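Local coordinates for protein cadherin-23 (Mus musculus, PDB 5UZ8) that probably mediates calcium-dependent adhesion in the mechanotransduction of hearing, as a cadherin whose extracellular repeats are joined by calcium-binding linkers, at residues D75-H80 with N110-I115; A269-M274 with T280-L285. One frame throughout, in Å; residues are numbered along the deposited sequence.

Overall arrangement
Contact 1 is a surface contact at the calcium-filled junction between two successive cadherin repeats. Contact 2 is partly buried and lies inside the last of the three repeats. Their centres are about 81 Å apart, on opposite sides of the centre of this elongated chain, and their nearest atoms are about 53 Å apart. They share no strand or loop. The chemistry follows the place in the fold. In contact 1 (75-80 with 110-115) two loops meet chiefly through carboxylates and calcium ions, with little direct burial. In contact 2 (269-274 with 280-285) two neighbouring strands, with the residues flanking them, meet through backbone hydrogen bonds, a glutamine amide and apolar side chains.

Contact 1: D75-H80 with N110-I115; sequences DYEEVH and NDNNPI. With CA (calcium ion), chain K; CA (calcium ion), chain J; CA (calcium ion), chain I.
Glu-77 and Asn-112 mark the closest backbone approach of the loops, with CA atoms 9.5 Å apart. Glu-77 and Asp-111, one from each loop, both bind the same two ions. Glu-77 OE2 lies 2.3 Å from the chain K calcium ion and also binds the chain J ion, as does OE1. The bend at chi2 (64°) brings the carboxylate onto both. Asp-111 divides its oxygens: OD1 binds the chain J ion at 2.4 Å, and OD2 the chain K ion. Asp-75 OD1 binds the chain K ion and accepts from Glu-77 N at 3.0 Å, met from above the carboxylate plane; this Asx turn links the two ligands. Glu-77 and Asn-112 approach from opposite directions, carboxylate and amide planes 79° apart, with Glu-77 OE2 3.2 Å from Asn-112 ND2. Asn-112 ND2 donates to water 1, a ligand of the chain K ion. Asn-110 OD1 and Asn-112 O bind the third ion, with Asp-142, Asp-144 and Asp-193. Glu-21 binds both ions of the pair, and Asp-108, Ile-109 and Asp-144 complete the chain J site. Glu-77 OE2 and Asp-111 OD1 sit only 3.1 Å apart; without calcium these carboxylates would probably repel, consistent with a linker that stiffens when calcium binds.

Contact 2: A269-M274 with T280-L285; sequences AFSVDM and TTQRPL
Ala-269 O accepts a hydrogen bond from Gln-282 N at 2.7 Å, with the donor well above the carbonyl plane. Ala-269 CB rests 3.8 Å from Arg-283 NH2, and that guanidinium makes a salt bridge to Glu-289. At Phe-270 the strand pairs with Thr-281 in a non-hydrogen-bonded antiparallel pair. Thr-280 O lies at the ring edge, near its plane, and also meets Phe-270 CA in a CA-H...O contact of 3.2 Å. Chi1 of -60° puts CG beside the backbone N, and the ring runs from there into the core. Its CZ meets Leu-285 CD1 at 3.9 Å, the two side chains crossing at about a right angle, and its CE2 touches Thr-281 CG2. This is one edge of the Greek-key beta-sandwich of a cadherin repeat: the hairpin of strands 270-272 and 278-281 packs Phe-270 against Leu-262, Leu-293 and Val-313 of the facing sheet, with Phe-291 edge-to-face. An alanine here is likely to open a gap between the sheets and strip Leu-285 CD1 of its aromatic partner. In the conformer described here, Gln-282 NE2 donates to Phe-270 O at 2.7 Å from well above the carbonyl plane; the oxygen lies close to the glutamine amide plane. The glutamine then bonds two successive carbonyls, through backbone and side chain. Ser-271 and Thr-280 form the hydrogen-bonded pair: Ser-271 N donates to Thr-280 O and Thr-280 N to Ser-271 O, each at 2.8 Å. Water 3 lies beside it, 2.8 Å from Thr-280 OG1.

Contact 1: D75-H80 with N110-I115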
ATOM      1  N   ASP A  75      23.545  -6.846  17.651  1.00 15.51           N
ATOM      2  CA  ASP A  75      22.549  -6.282  16.759  1.00 15.63           C
ATOM      3  C   ASP A  75      22.956  -4.831  16.432  1.00 15.56           C
ATOM      4  O   ASP A  75      22.991  -3.981  17.317  1.00 16.12           O
ATOM      5  CB  ASP A  75      21.205  -6.296  17.488  1.00 16.47           C
ATOM      6  CG  ASP A  75      20.046  -5.761  16.633  1.00 17.53           C
ATOM      7  OD1 ASP A  75      20.228  -5.417  15.444  1.00 16.82           O
ATOM      8  OD2 ASP A  75      18.938  -5.673  17.175  1.00 18.36           O
ATOM      9  N   TYR A  76      23.230  -4.549  15.158  1.00 15.22           N
ATOM     10  CA  TYR A  76      23.605  -3.210  14.725  1.00 15.19           C
ATOM     11  C   TYR A  76      22.514  -2.212  15.085  1.00 16.43           C
ATOM     12  O   TYR A  76      22.805  -1.077  15.387  1.00 17.17           O
ATOM     13  CB  TYR A  76      23.872  -3.153  13.206  1.00 15.02           C
ATOM     14  CG  TYR A  76      24.341  -1.799  12.750  1.00 15.42           C
ATOM     15  CD1 TYR A  76      25.704  -1.421  12.860  1.00 15.32           C
ATOM     16  CD2 TYR A  76      23.447  -0.867  12.241  1.00 16.31           C
ATOM     17  CE1 TYR A  76      26.124  -0.179  12.452  1.00 16.04           C
ATOM     18  CE2 TYR A  76      23.879   0.366  11.826  1.00 16.89           C
ATOM     19  CZ  TYR A  76      25.198   0.707  11.947  1.00 16.90           C
ATOM     20  OH  TYR A  76      25.601   1.941  11.539  1.00 18.06           O
ATOM     21  N   GLU A  77      21.261  -2.648  15.056  1.00 16.43           N
ATOM     22  CA  GLU A  77      20.178  -1.757  15.411  1.00 17.89           C
ATOM     23  C   GLU A  77      20.176  -1.358  16.904  1.00 18.99           C
ATOM     24  O   GLU A  77      19.471  -0.425  17.255  1.00 20.10           O
ATOM     25  CB  GLU A  77      18.825  -2.315  14.950  1.00 18.30           C
ATOM     26  CG  GLU A  77      18.572  -2.165  13.458  1.00 18.28           C
ATOM     27  CD  GLU A  77      19.524  -2.944  12.544  1.00 17.36           C
ATOM     28  OE1 GLU A  77      20.166  -2.272  11.741  1.00 16.83           O
ATOM     29  OE2 GLU A  77      19.615  -4.206  12.574  1.00 16.35           O
ATOM     30  N   GLU A  78      21.000  -2.031  17.739  1.00 18.94           N
ATOM     31  CA  GLU A  78      21.168  -1.688  19.166  0.50 19.66           C
ATOM     32  C   GLU A  78      22.562  -1.159  19.491  1.00 18.76           C
ATOM     33  O   GLU A  78      22.707  -0.303  20.357  1.00 18.92           O
ATOM     34  CB  GLU A  78      20.910  -2.922  20.038  0.50 20.36           C
ATOM     35  CG  GLU A  78      19.485  -3.438  19.972  0.50 21.92           C
ATOM     36  CD  GLU A  78      18.473  -2.402  20.424  0.50 23.92           C
ATOM     37  OE1 GLU A  78      18.850  -1.485  21.187  0.50 26.21           O
ATOM     38  OE2 GLU A  78      17.302  -2.488  20.012  0.50 26.02           O
ATOM     39  N   VAL A  79      23.580  -1.686  18.815  1.00 17.61           N
ATOM     40  CA  VAL A  79      24.982  -1.424  19.152  1.00 17.27           C
ATOM     41  C   VAL A  79      25.811  -1.177  17.893  1.00 16.60           C
ATOM     42  O   VAL A  79      25.823  -2.009  17.004  1.00 15.54           O
ATOM     43  CB  VAL A  79      25.570  -2.650  19.873  1.00 16.86           C
ATOM     44  CG1 VAL A  79      27.065  -2.498  20.140  1.00 17.02           C
ATOM     45  CG2 VAL A  79      24.777  -2.954  21.145  1.00 17.48           C
ATOM     46  N   HIS A  80      26.521  -0.047  17.854  1.00 17.01           N
ATOM     47  CA  HIS A  80      27.439   0.253  16.737  1.00 17.40           C
ATOM     48  C   HIS A  80      28.901  -0.088  17.014  1.00 17.38           C
ATOM     49  O   HIS A  80      29.655  -0.311  16.071  1.00 18.42           O
ATOM     50  CB  HIS A  80      27.296   1.719  16.291  1.00 18.23           C
ATOM     51  CG  HIS A  80      25.977   2.042  15.651  1.00 18.90           C
ATOM     52  ND1 HIS A  80      25.604   3.330  15.325  1.00 20.05           N
ATOM     53  CD2 HIS A  80      24.952   1.243  15.271  1.00 18.78           C
ATOM     54  CE1 HIS A  80      24.399   3.308  14.775  1.00 21.10           C
ATOM     55  NE2 HIS A  80      23.970   2.056  14.754  1.00 20.02           N
ATOM     56  N   ASN A 110      21.429  -6.284   6.035  1.00 15.48           N
ATOM     57  CA  ASN A 110      20.071  -6.002   5.665  1.00 16.39           C
ATOM     58  C   ASN A 110      19.133  -7.050   6.251  1.00 16.53           C
ATOM     59  O   ASN A 110      18.595  -7.907   5.530  1.00 17.17           O
ATOM     60  CB  ASN A 110      19.918  -5.896   4.144  1.00 17.41           C
ATOM     61  CG  ASN A 110      18.559  -5.360   3.742  1.00 18.25           C
ATOM     62  OD1 ASN A 110      17.922  -4.670   4.522  1.00 17.80           O
ATOM     63  ND2 ASN A 110      18.117  -5.665   2.537  1.00 19.02           N
ATOM     64  N   ASP A 111      18.916  -6.943   7.563  1.00 14.16           N
ATOM     65  CA  ASP A 111      18.099  -7.913   8.302  1.00 15.44           C
ATOM     66  C   ASP A 111      16.715  -7.394   8.733  1.00 15.17           C
ATOM     67  O   ASP A 111      15.999  -8.098   9.459  1.00 16.42           O
ATOM     68  CB  ASP A 111      18.884  -8.533   9.482  1.00 16.29           C
ATOM     69  CG  ASP A 111      19.375  -7.515  10.518  1.00 15.96           C
ATOM     70  OD1 ASP A 111      19.455  -6.290  10.256  1.00 15.80           O
ATOM     71  OD2 ASP A 111      19.793  -7.966  11.615  1.00 16.64           O
ATOM     72  N   ASN A 112      16.331  -6.207   8.288  1.00 14.04           N
ATOM     73  CA  ASN A 112      14.989  -5.695   8.548  1.00 14.53           C
ATOM     74  C   ASN A 112      14.254  -5.413   7.233  1.00 14.44           C
ATOM     75  O   ASN A 112      14.817  -4.802   6.316  1.00 13.87           O
ATOM     76  CB  ASN A 112      15.031  -4.434   9.402  1.00 13.68           C
ATOM     77  CG  ASN A 112      15.465  -4.737  10.832  1.00 14.53           C
ATOM     78  OD1 ASN A 112      14.626  -5.073  11.673  1.00 15.06           O
ATOM     79  ND2 ASN A 112      16.779  -4.712  11.078  1.00 14.24           N
ATOM     80  N   ASN A 113      13.001  -5.839   7.168  1.00 15.58           N
ATOM     81  CA  ASN A 113      12.148  -5.558   6.019  1.00 15.84           C
ATOM     82  C   ASN A 113      11.546  -4.179   6.182  1.00 15.40           C
ATOM     83  O   ASN A 113      11.255  -3.783   7.316  1.00 15.52           O
ATOM     84  CB  ASN A 113      10.976  -6.537   5.950  1.00 17.28           C
ATOM     85  CG  ASN A 113      11.409  -7.941   5.586  1.00 19.22           C
ATOM     86  OD1 ASN A 113      12.294  -8.473   6.191  1.00 20.85           O
ATOM     87  ND2 ASN A 113      10.775  -8.532   4.585  1.00 21.57           N
ATOM     88  N   PRO A 114      11.204  -3.525   5.051  1.00 14.40           N
ATOM     89  CA  PRO A 114      10.296  -2.373   5.178  1.00 14.14           C
ATOM     90  C   PRO A 114       8.951  -2.847   5.678  1.00 14.48           C
ATOM     91  O   PRO A 114       8.474  -3.919   5.263  1.00 15.02           O
ATOM     92  CB  PRO A 114      10.190  -1.808   3.760  1.00 14.22           C
ATOM     93  CG  PRO A 114      11.223  -2.480   2.959  1.00 14.77           C
ATOM     94  CD  PRO A 114      11.546  -3.802   3.653  1.00 14.82           C
ATOM     95  N   ILE A 115       8.379  -2.103   6.598  1.00 14.71           N
ATOM     96  CA  ILE A 115       7.125  -2.475   7.280  1.00 15.77           C
ATOM     97  C   ILE A 115       6.175  -1.310   7.124  1.00 15.42           C
ATOM     98  O   ILE A 115       6.507  -0.183   7.505  1.00 14.32           O
ATOM     99  CB  ILE A 115       7.330  -2.769   8.769  1.00 17.07           C
ATOM    100  CG1 ILE A 115       8.206  -4.027   8.957  1.00 18.31           C
ATOM    101  CG2 ILE A 115       5.983  -2.993   9.472  1.00 18.39           C
ATOM    102  CD1 ILE A 115       8.724  -4.213  10.378  1.00 19.47           C
TER
HETATM  103 CA    CA K2610      19.825  -6.343  13.320  1.00 18.18          CA
HETATM  104 CA    CA J2609      20.610  -4.226  10.176  1.00 14.33          CA
HETATM  105 CA    CA I2608      16.160  -3.261   5.267  1.00 13.06          CA
HETATM  106  O   HOH W   1      17.472  -6.319  13.489  1.00 17.11           O
HETATM  107  O   HOH W   2      19.692  -8.303  14.792  1.00 17.44           O

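Contact 2: A269-M274 with T280-L285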
ATOM      1  N   ALA A 269     -55.099  13.273 -23.054  1.00 23.95           N
ATOM      2  CA  ALA A 269     -55.914  12.075 -23.232  1.00 22.70           C
ATOM      3  C   ALA A 269     -55.359  10.821 -22.527  1.00 21.51           C
ATOM      4  O   ALA A 269     -56.041   9.786 -22.499  1.00 20.57           O
ATOM      5  CB  ALA A 269     -56.132  11.782 -24.702  1.00 22.46           C
ATOM      6  N   PHE A 270     -54.140  10.899 -22.008  1.00 20.29           N
ATOM      7  CA  PHE A 270     -53.502   9.761 -21.350  1.00 19.94           C
ATOM      8  C   PHE A 270     -52.837  10.182 -20.048  1.00 20.78           C
ATOM      9  O   PHE A 270     -52.655  11.372 -19.790  1.00 21.08           O
ATOM     10  CB  PHE A 270     -52.424   9.176 -22.275  1.00 18.60           C
ATOM     11  CG  PHE A 270     -52.955   8.678 -23.590  1.00 18.36           C
ATOM     12  CD1 PHE A 270     -53.118   9.533 -24.653  1.00 18.27           C
ATOM     13  CD2 PHE A 270     -53.325   7.348 -23.746  1.00 17.96           C
ATOM     14  CE1 PHE A 270     -53.646   9.088 -25.842  1.00 18.46           C
ATOM     15  CE2 PHE A 270     -53.831   6.882 -24.949  1.00 17.92           C
ATOM     16  CZ  PHE A 270     -53.993   7.751 -25.999  1.00 18.07           C
ATOM     17  N   SER A 271     -52.468   9.184 -19.249  1.00 20.69           N
ATOM     18  CA  SER A 271     -51.724   9.390 -18.014  0.50 21.51           C
ATOM     19  C   SER A 271     -50.672   8.321 -17.903  1.00 21.34           C
ATOM     20  O   SER A 271     -50.874   7.196 -18.373  1.00 21.67           O
ATOM     21  CB  SER A 271     -52.646   9.285 -16.805  0.50 22.84           C
ATOM     22  OG  SER A 271     -53.489  10.400 -16.737  0.50 23.62           O
ATOM     23  N   VAL A 272     -49.544   8.661 -17.283  1.00 20.94           N
ATOM     24  CA  VAL A 272     -48.552   7.649 -16.959  1.00 20.89           C
ATOM     25  C   VAL A 272     -48.316   7.660 -15.452  1.00 22.25           C
ATOM     26  O   VAL A 272     -48.205   8.737 -14.835  1.00 22.27           O
ATOM     27  CB  VAL A 272     -47.228   7.831 -17.714  1.00 20.00           C
ATOM     28  CG1 VAL A 272     -46.508   9.114 -17.304  1.00 20.35           C
ATOM     29  CG2 VAL A 272     -46.332   6.619 -17.516  1.00 19.82           C
ATOM     30  N   ASP A 273     -48.290   6.477 -14.858  1.00 22.83           N
ATOM     31  CA  ASP A 273     -47.997   6.364 -13.429  1.00 24.29           C
ATOM     32  C   ASP A 273     -46.546   6.751 -13.293  1.00 23.98           C
ATOM     33  O   ASP A 273     -45.682   6.143 -13.932  1.00 21.99           O
ATOM     34  CB  ASP A 273     -48.184   4.920 -12.961  1.00 25.79           C
ATOM     35  CG  ASP A 273     -47.966   4.758 -11.450  1.00 27.85           C
ATOM     36  OD1 ASP A 273     -46.818   4.797 -10.995  1.00 27.78           O
ATOM     37  OD2 ASP A 273     -48.968   4.655 -10.706  1.00 30.38           O
ATOM     38  N   MET A 274     -46.257   7.736 -12.452  1.00 25.46           N
ATOM     39  CA  MET A 274     -44.905   8.255 -12.391  1.00 26.41           C
ATOM     40  C   MET A 274     -43.853   7.221 -11.955  1.00 25.95           C
ATOM     41  O   MET A 274     -42.699   7.345 -12.351  1.00 23.73           O
ATOM     42  CB  MET A 274     -44.851   9.520 -11.530  1.00 29.32           C
ATOM     43  CG  MET A 274     -45.034   9.332 -10.051  1.00 33.77           C
ATOM     44  SD  MET A 274     -45.045  10.932  -9.183  1.00 40.30           S
ATOM     45  CE  MET A 274     -43.470  11.654  -9.676  1.00 38.23           C
ATOM     46  N   THR A 280     -52.137   4.787 -19.110  1.00 20.03           N
ATOM     47  CA  THR A 280     -53.567   4.565 -19.212  1.00 20.93           C
ATOM     48  C   THR A 280     -54.252   5.691 -19.959  1.00 20.24           C
ATOM     49  O   THR A 280     -53.689   6.785 -20.106  1.00 19.81           O
ATOM     50  CB  THR A 280     -54.212   4.462 -17.822  1.00 22.57           C
ATOM     51  OG1 THR A 280     -53.788   5.586 -17.045  1.00 22.84           O
ATOM     52  CG2 THR A 280     -53.802   3.155 -17.143  1.00 23.71           C
ATOM     53  N   THR A 281     -55.468   5.416 -20.439  1.00 20.06           N
ATOM     54  CA  THR A 281     -56.277   6.437 -21.105  1.00 19.51           C
ATOM     55  C   THR A 281     -56.912   7.306 -20.022  1.00 20.41           C
ATOM     56  O   THR A 281     -57.123   6.826 -18.907  1.00 20.63           O
ATOM     57  CB  THR A 281     -57.396   5.817 -21.954  1.00 19.79           C
ATOM     58  OG1 THR A 281     -58.248   4.999 -21.116  1.00 20.33           O
ATOM     59  CG2 THR A 281     -56.786   4.966 -23.095  1.00 19.35           C
ATOM     60  N   GLN A 282     -57.176   8.579 -20.345  1.00 20.41           N
ATOM     61  CA  GLN A 282     -57.936   9.479 -19.439  0.50 21.61           C
ATOM     62  C   GLN A 282     -59.405   9.586 -19.881  1.00 22.05           C
ATOM     63  O   GLN A 282     -60.229  10.188 -19.182  1.00 23.11           O
ATOM     64  CB  GLN A 282     -57.312  10.894 -19.375  0.50 21.89           C
ATOM     65  CG  GLN A 282     -56.018  11.038 -18.575  0.50 22.03           C
ATOM     66  CD  GLN A 282     -55.673  12.500 -18.239  0.50 22.89           C
ATOM     67  OE1 GLN A 282     -56.531  13.263 -17.782  0.50 24.17           O
ATOM     68  NE2 GLN A 282     -54.409  12.888 -18.447  0.50 22.38           N
ATOM     69  N   ARG A 283     -59.733   9.009 -21.033  1.00 21.16           N
ATOM     70  CA  ARG A 283     -61.082   9.092 -21.593  1.00 21.61           C
ATOM     71  C   ARG A 283     -61.257   8.039 -22.675  1.00 20.99           C
ATOM     72  O   ARG A 283     -60.259   7.526 -23.204  1.00 20.32           O
ATOM     73  CB  ARG A 283     -61.307  10.481 -22.211  1.00 21.77           C
ATOM     74  CG  ARG A 283     -60.347  10.850 -23.355  1.00 21.18           C
ATOM     75  CD  ARG A 283     -60.790  12.177 -23.968  1.00 22.16           C
ATOM     76  NE  ARG A 283     -59.880  12.658 -24.995  1.00 21.94           N
ATOM     77  CZ  ARG A 283     -59.850  12.225 -26.257  1.00 21.97           C
ATOM     78  NH1 ARG A 283     -60.657  11.253 -26.684  1.00 21.51           N
ATOM     79  NH2 ARG A 283     -58.969  12.759 -27.102  1.00 22.22           N
ATOM     80  N   PRO A 284     -62.514   7.757 -23.062  1.00 21.54           N
ATOM     81  CA  PRO A 284     -62.697   6.981 -24.290  1.00 20.82           C
ATOM     82  C   PRO A 284     -62.107   7.683 -25.506  1.00 20.01           C
ATOM     83  O   PRO A 284     -62.095   8.922 -25.568  1.00 19.64           O
ATOM     84  CB  PRO A 284     -64.224   6.870 -24.438  1.00 21.78           C
ATOM     85  CG  PRO A 284     -64.811   7.773 -23.391  1.00 22.93           C
ATOM     86  CD  PRO A 284     -63.780   8.019 -22.354  1.00 22.67           C
ATOM     87  N   LEU A 285     -61.595   6.884 -26.446  1.00 19.41           N
ATOM     88  CA  LEU A 285     -61.073   7.402 -27.682  1.00 19.23           C
ATOM     89  C   LEU A 285     -61.994   6.979 -28.807  1.00 19.64           C
ATOM     90  O   LEU A 285     -62.598   5.887 -28.741  1.00 20.19           O
ATOM     91  CB  LEU A 285     -59.680   6.828 -27.938  1.00 19.23           C
ATOM     92  CG  LEU A 285     -58.696   6.900 -26.750  1.00 19.24           C
ATOM     93  CD1 LEU A 285     -57.371   6.245 -27.114  1.00 19.18           C
ATOM     94  CD2 LEU A 285     -58.486   8.333 -26.345  1.00 19.63           C
TER
HETATM   95  O   HOH W   3     -51.454   5.218 -15.611  1.00 21.92           O